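Local coordinates for SLH domain-containing protein (PDB 4OJU) that is of unknown function but carries BspA-type leucine-rich repeats, probably used for protein binding, and binds magnesium ions, at residues 37-42 / 66-71; 98-103 / 121-126. One frame throughout, in Å; residues are numbered along the deposited sequence. Where two conformers were deposited one is given.

Interaction 1: residues 37-42 / 66-71; sequences TYADIP and TNITGV. With EDO (1,2-ethanediol), chain E.
Tyr38 pairs with Gly70, and Ala39 with Val71, in two parallel beta bridges, although the end-to-end directions of 37-41 and 67-71 diverge by 39°. This is how a leucine-rich repeat solenoid is built: successive turns of the chain lay short strands edge to edge, and here 38-40 forms one end of a parallel sheet whose next members are 70-72 and 93-95. Thr69 N donates to Thr37 O at 2.8 Å, and one step on Ala39 N reaches Gly70 O at 2.9 Å in a nearly straight bond (N-H...O 173°). Just before the bridges, the hydroxyls of Thr37 and Thr69 meet, OG1 to OG1 at 2.7 Å; either may be the donor. The Thr69 methyl CG2 also lies against Thr37 OG1. The aromatic contact of Tyr38 is made with backbone. A chi1 of -167°, which sets CG opposite the residue's own N, sends the ring across the neighbouring strand, and one face rests on the peptide between Gly70 and Val71, with Gly70 C 3.6 Å above the plane and displaced toward the rim. The absence of a side chain at Gly70 makes this approach possible, since a beta carbon there would fall only 2.5 Å from Tyr38 CD2. The phenol oxygen carries on past the segment to a hydrogen bond with Thr72 OG1. Ala39 and Val71 turn to the other face of the sheet, the buried one, where Tyr14 lies against Ala39 and Ile41. Val71 CG2 serves two neighbours there: it sits 4.0 Å from Ala39 CB and, more closely, 3.6 Å from the terminal methyl CD1 of Ile41.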
# COMPACT_ATOMS: atom_id res chain seq x y z
N THR A 37 -21.90 -18.63 -5.32
CA THR A 37 -20.71 -17.88 -4.89
C THR A 37 -21.11 -16.72 -3.94
O THR A 37 -20.24 -15.96 -3.53
CB THR A 37 -19.92 -17.38 -6.09
OG1 THR A 37 -20.73 -16.47 -6.83
CG2 THR A 37 -19.43 -18.53 -6.98
N TYR A 38 -22.40 -16.56 -3.63
CA TYR A 38 -22.81 -15.56 -2.64
C TYR A 38 -22.92 -16.27 -1.29
O TYR A 38 -23.68 -17.23 -1.16
CB TYR A 38 -24.13 -14.84 -3.02
CG TYR A 38 -24.34 -13.61 -2.16
CD1 TYR A 38 -24.88 -13.72 -0.87
CD2 TYR A 38 -23.90 -12.36 -2.57
CE1 TYR A 38 -25.00 -12.61 -0.05
CE2 TYR A 38 -24.01 -11.25 -1.75
CZ TYR A 38 -24.56 -11.37 -0.49
OH TYR A 38 -24.69 -10.27 0.32
N ALA A 39 -22.14 -15.83 -0.31
CA ALA A 39 -22.15 -16.42 1.03
C ALA A 39 -23.10 -15.67 1.94
O ALA A 39 -22.75 -14.60 2.45
CB ALA A 39 -20.74 -16.44 1.62
N ASP A 40 -24.32 -16.19 2.10
CA ASP A 40 -25.32 -15.58 2.98
C ASP A 40 -25.14 -16.29 4.31
O ASP A 40 -25.69 -17.36 4.52
CB ASP A 40 -26.74 -15.73 2.38
CG ASP A 40 -27.83 -14.92 3.07
OD1 ASP A 40 -27.50 -14.00 3.87
OD2 ASP A 40 -29.02 -15.17 2.79
N ILE A 41 -24.26 -15.77 5.16
CA ILE A 41 -23.87 -16.42 6.41
C ILE A 41 -25.04 -16.46 7.39
O ILE A 41 -25.61 -15.41 7.68
CB ILE A 41 -22.62 -15.74 7.04
CG1 ILE A 41 -21.39 -15.82 6.11
CG2 ILE A 41 -22.32 -16.32 8.43
CD1 ILE A 41 -20.17 -14.89 6.54
N PRO A 42 -25.39 -17.65 7.95
CA PRO A 42 -26.51 -17.69 8.91
C PRO A 42 -26.16 -16.96 10.21
O PRO A 42 -25.00 -16.95 10.63
CB PRO A 42 -26.75 -19.18 9.15
CG PRO A 42 -25.56 -19.87 8.64
CD PRO A 42 -24.81 -18.99 7.71
N THR A 66 -11.16 -18.30 -1.27
CA THR A 66 -12.37 -18.96 -1.80
C THR A 66 -12.87 -18.17 -3.01
O THR A 66 -12.36 -17.08 -3.29
CB THR A 66 -13.45 -19.19 -0.74
OG1 THR A 66 -13.82 -17.93 -0.19
CG2 THR A 66 -13.01 -20.15 0.35
N ASN A 67 -13.85 -18.72 -3.73
CA ASN A 67 -14.36 -18.15 -4.98
C ASN A 67 -15.56 -17.22 -4.75
O ASN A 67 -16.27 -16.91 -5.71
CB ASN A 67 -14.79 -19.31 -5.91
CG ASN A 67 -15.96 -20.12 -5.38
OD1 ASN A 67 -16.45 -19.94 -4.26
ND2 ASN A 67 -16.45 -21.05 -6.17
N ILE A 68 -15.84 -16.84 -3.50
CA ILE A 68 -17.03 -16.04 -3.22
C ILE A 68 -17.00 -14.70 -3.97
O ILE A 68 -15.94 -14.09 -4.13
CB ILE A 68 -17.27 -15.83 -1.70
CG1 ILE A 68 -16.12 -15.08 -1.00
CG2 ILE A 68 -17.59 -17.18 -1.01
CD1 ILE A 68 -16.51 -14.49 0.43
N THR A 69 -18.16 -14.27 -4.45
CA THR A 69 -18.34 -13.01 -5.17
C THR A 69 -18.97 -11.97 -4.26
O THR A 69 -18.83 -10.77 -4.48
CB THR A 69 -19.17 -13.21 -6.43
OG1 THR A 69 -20.38 -13.89 -6.08
CG2 THR A 69 -18.42 -13.99 -7.52
N GLY A 70 -19.69 -12.44 -3.26
CA GLY A 70 -20.38 -11.58 -2.31
C GLY A 70 -20.58 -12.26 -0.97
O GLY A 70 -20.53 -13.49 -0.88
N VAL A 71 -20.78 -11.47 0.07
CA VAL A 71 -20.99 -12.00 1.40
C VAL A 71 -21.87 -11.07 2.22
O VAL A 71 -21.70 -9.86 2.19
CB VAL A 71 -19.65 -12.33 2.15
CG1 VAL A 71 -18.78 -11.08 2.36
CG2 VAL A 71 -19.90 -13.05 3.49
C1 EDO E . -30.29 -16.40 6.53
O1 EDO E . -29.28 -15.40 6.43
C2 EDO E . -29.84 -17.68 5.81
O2 EDO E . -28.49 -17.93 6.13

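Interaction 2: residues 98-103 / 121-126; sequences ENLIYI and ASVEKM
Ser122 OG bridges two backbone groups across the contact, accepting a hydrogen bond from Asn99 N at 2.9 Å and donating its own to Leu100 O at 2.6 Å. Its placement between the backbone N and the carbonyl carbon (chi1 59°) brings the hydroxyl to both. An alanine here would probably leave Asn99 N and Leu100 O without this shared mate and free the 98-100 turn to shift. Glu98 and Asn99 are each modelled in two conformers, one described here: Glu98 OE1 accepts Ala121 N and OE2 accepts Ser122 N, both syn and somewhat out of the carboxylate plane, the second less straight. Further along, Ile101 O accepts Glu124 N at 2.8 Å, in the carbonyl plane and on a lone pair, plus a weak bond from Lys125 N; Ile103 N then donates to Lys125 O. On the outer surface Ile101 CG2 lies 3.5 Å above the centre of the Tyr102 ring and against the Glu124 carboxylate, while Lys125 CB meets the ring edge. A water joins Tyr102 OH to Glu124 OE1. Inside, Leu100 CD2 touches Val123 CG2 at 3.8 Å, and Ile103 runs alongside Met126, a selenomethionine; both touch Ile119 of strand 116-119. Such rung-to-rung packing builds the BspA-type leucine-rich repeat solenoid: strand 79-80 flanks 102-103 across from 125-127, and Lys125 and Met126 extend the sheet through an antiparallel ladder into the second subunit.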
# COMPACT_ATOMS: atom_id res chain seq x y z
N GLU A 98 -24.97 -3.78 11.33
CA GLU A 98 -24.87 -3.08 12.60
C GLU A 98 -24.87 -4.11 13.71
O GLU A 98 -25.71 -5.00 13.71
CB GLU A 98 -26.01 -2.06 12.76
CG GLU A 98 -25.89 -0.86 11.82
CD GLU A 98 -24.76 0.12 12.08
OE1 GLU A 98 -24.54 1.01 11.22
OE2 GLU A 98 -24.13 0.03 13.17
N ASN A 99 -23.83 -4.01 14.59
CA ASN A 99 -23.40 -4.83 15.74
C ASN A 99 -21.92 -5.24 15.62
O ASN A 99 -21.31 -5.57 16.64
CB ASN A 99 -24.26 -6.07 16.02
CG ASN A 99 -25.60 -5.76 16.63
OD1 ASN A 99 -25.70 -5.13 17.69
ND2 ASN A 99 -26.65 -6.22 15.98
N LEU A 100 -21.33 -5.23 14.39
CA LEU A 100 -19.93 -5.54 14.22
C LEU A 100 -19.11 -4.54 15.00
O LEU A 100 -19.40 -3.36 14.89
CB LEU A 100 -19.57 -5.47 12.74
CG LEU A 100 -18.14 -5.82 12.36
CD1 LEU A 100 -17.83 -7.35 12.64
CD2 LEU A 100 -17.92 -5.49 10.87
N ILE A 101 -18.15 -5.01 15.81
CA ILE A 101 -17.32 -4.11 16.62
C ILE A 101 -15.88 -4.09 16.11
O ILE A 101 -15.26 -3.02 16.10
CB ILE A 101 -17.36 -4.54 18.13
CG1 ILE A 101 -18.80 -4.66 18.69
CG2 ILE A 101 -16.49 -3.61 19.01
CD1 ILE A 101 -19.66 -3.34 18.73
N TYR A 102 -15.33 -5.27 15.77
CA TYR A 102 -13.94 -5.42 15.39
C TYR A 102 -13.72 -6.05 14.04
O TYR A 102 -14.34 -7.05 13.71
CB TYR A 102 -13.22 -6.32 16.41
CG TYR A 102 -13.30 -5.82 17.83
CD1 TYR A 102 -12.61 -4.68 18.22
CD2 TYR A 102 -14.08 -6.48 18.78
CE1 TYR A 102 -12.69 -4.20 19.53
CE2 TYR A 102 -14.13 -6.03 20.10
CZ TYR A 102 -13.46 -4.88 20.46
OH TYR A 102 -13.55 -4.41 21.75
N ILE A 103 -12.78 -5.50 13.28
CA ILE A 103 -12.32 -6.06 12.02
C ILE A 103 -10.84 -6.30 12.23
O ILE A 103 -10.07 -5.33 12.37
CB ILE A 103 -12.64 -5.22 10.76
CG1 ILE A 103 -14.15 -4.84 10.72
CG2 ILE A 103 -12.22 -6.05 9.50
CD1 ILE A 103 -14.60 -3.92 9.50
N ALA A 121 -21.86 1.73 11.82
CA ALA A 121 -21.64 2.70 12.90
C ALA A 121 -21.12 2.02 14.20
O ALA A 121 -20.42 2.66 14.99
CB ALA A 121 -22.94 3.46 13.19
N SER A 122 -21.42 0.73 14.39
CA SER A 122 -21.02 -0.02 15.58
C SER A 122 -19.49 -0.36 15.61
O SER A 122 -18.95 -0.67 16.66
CB SER A 122 -21.84 -1.30 15.68
OG SER A 122 -21.65 -2.09 14.52
N VAL A 123 -18.82 -0.33 14.47
CA VAL A 123 -17.39 -0.70 14.40
C VAL A 123 -16.59 0.29 15.23
O VAL A 123 -16.77 1.49 15.08
CB VAL A 123 -16.85 -0.84 12.95
CG1 VAL A 123 -15.33 -1.07 12.92
CG2 VAL A 123 -17.57 -1.98 12.22
N GLU A 124 -15.75 -0.24 16.14
CA GLU A 124 -14.94 0.60 17.03
C GLU A 124 -13.48 0.59 16.65
O GLU A 124 -12.77 1.56 16.94
CB GLU A 124 -15.08 0.07 18.47
CG GLU A 124 -16.46 0.33 19.03
CD GLU A 124 -16.71 -0.23 20.41
OE1 GLU A 124 -15.73 -0.48 21.14
OE2 GLU A 124 -17.90 -0.46 20.74
N LYS A 125 -13.02 -0.50 16.05
CA LYS A 125 -11.60 -0.69 15.77
C LYS A 125 -11.39 -1.58 14.55
O LYS A 125 -12.01 -2.63 14.41
CB LYS A 125 -10.98 -1.38 17.03
CG LYS A 125 -9.49 -1.57 17.06
CD LYS A 125 -9.09 -2.28 18.36
CE LYS A 125 -7.72 -2.89 18.30
NZ LYS A 125 -7.47 -3.78 19.46
N MSE A 126 -10.41 -1.17 13.73
CA MSE A 126 -9.96 -1.89 12.53
C MSE A 126 -8.45 -2.00 12.53
O MSE A 126 -7.80 -0.96 12.61
CB MSE A 126 -10.41 -1.18 11.24
CG MSE A 126 -11.93 -1.09 11.08
SE MSE A 126 -12.35 -0.35 9.32
CE MSE A 126 -11.27 1.27 9.26
O HOH W 1 -13.40 -1.68 21.26

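Both contacts stack consecutive turns of the same solenoid through parallel bridges, but on different sheets and on opposite sides of the chain's centre, with centres about 20 Å apart and no touch. Both are partly buried, with an aliphatic interior and a more accessible side of mixed aromatic, aliphatic and polar groups. Interaction 1 has the larger share of buried residues, touches no other protein chain, and is backed by the N-terminal strands 14-19 and 24-29. Interaction 2 is more superficial, with Asn99, Tyr102 and Glu124 exposed; its hydroxyl and carboxylate bind backbone, whereas interaction 1 pairs hydroxyl with hydroxyl. It reaches the subunit interface, and a bound magnesium ion lies about 5 Å from the Ala121 side chain.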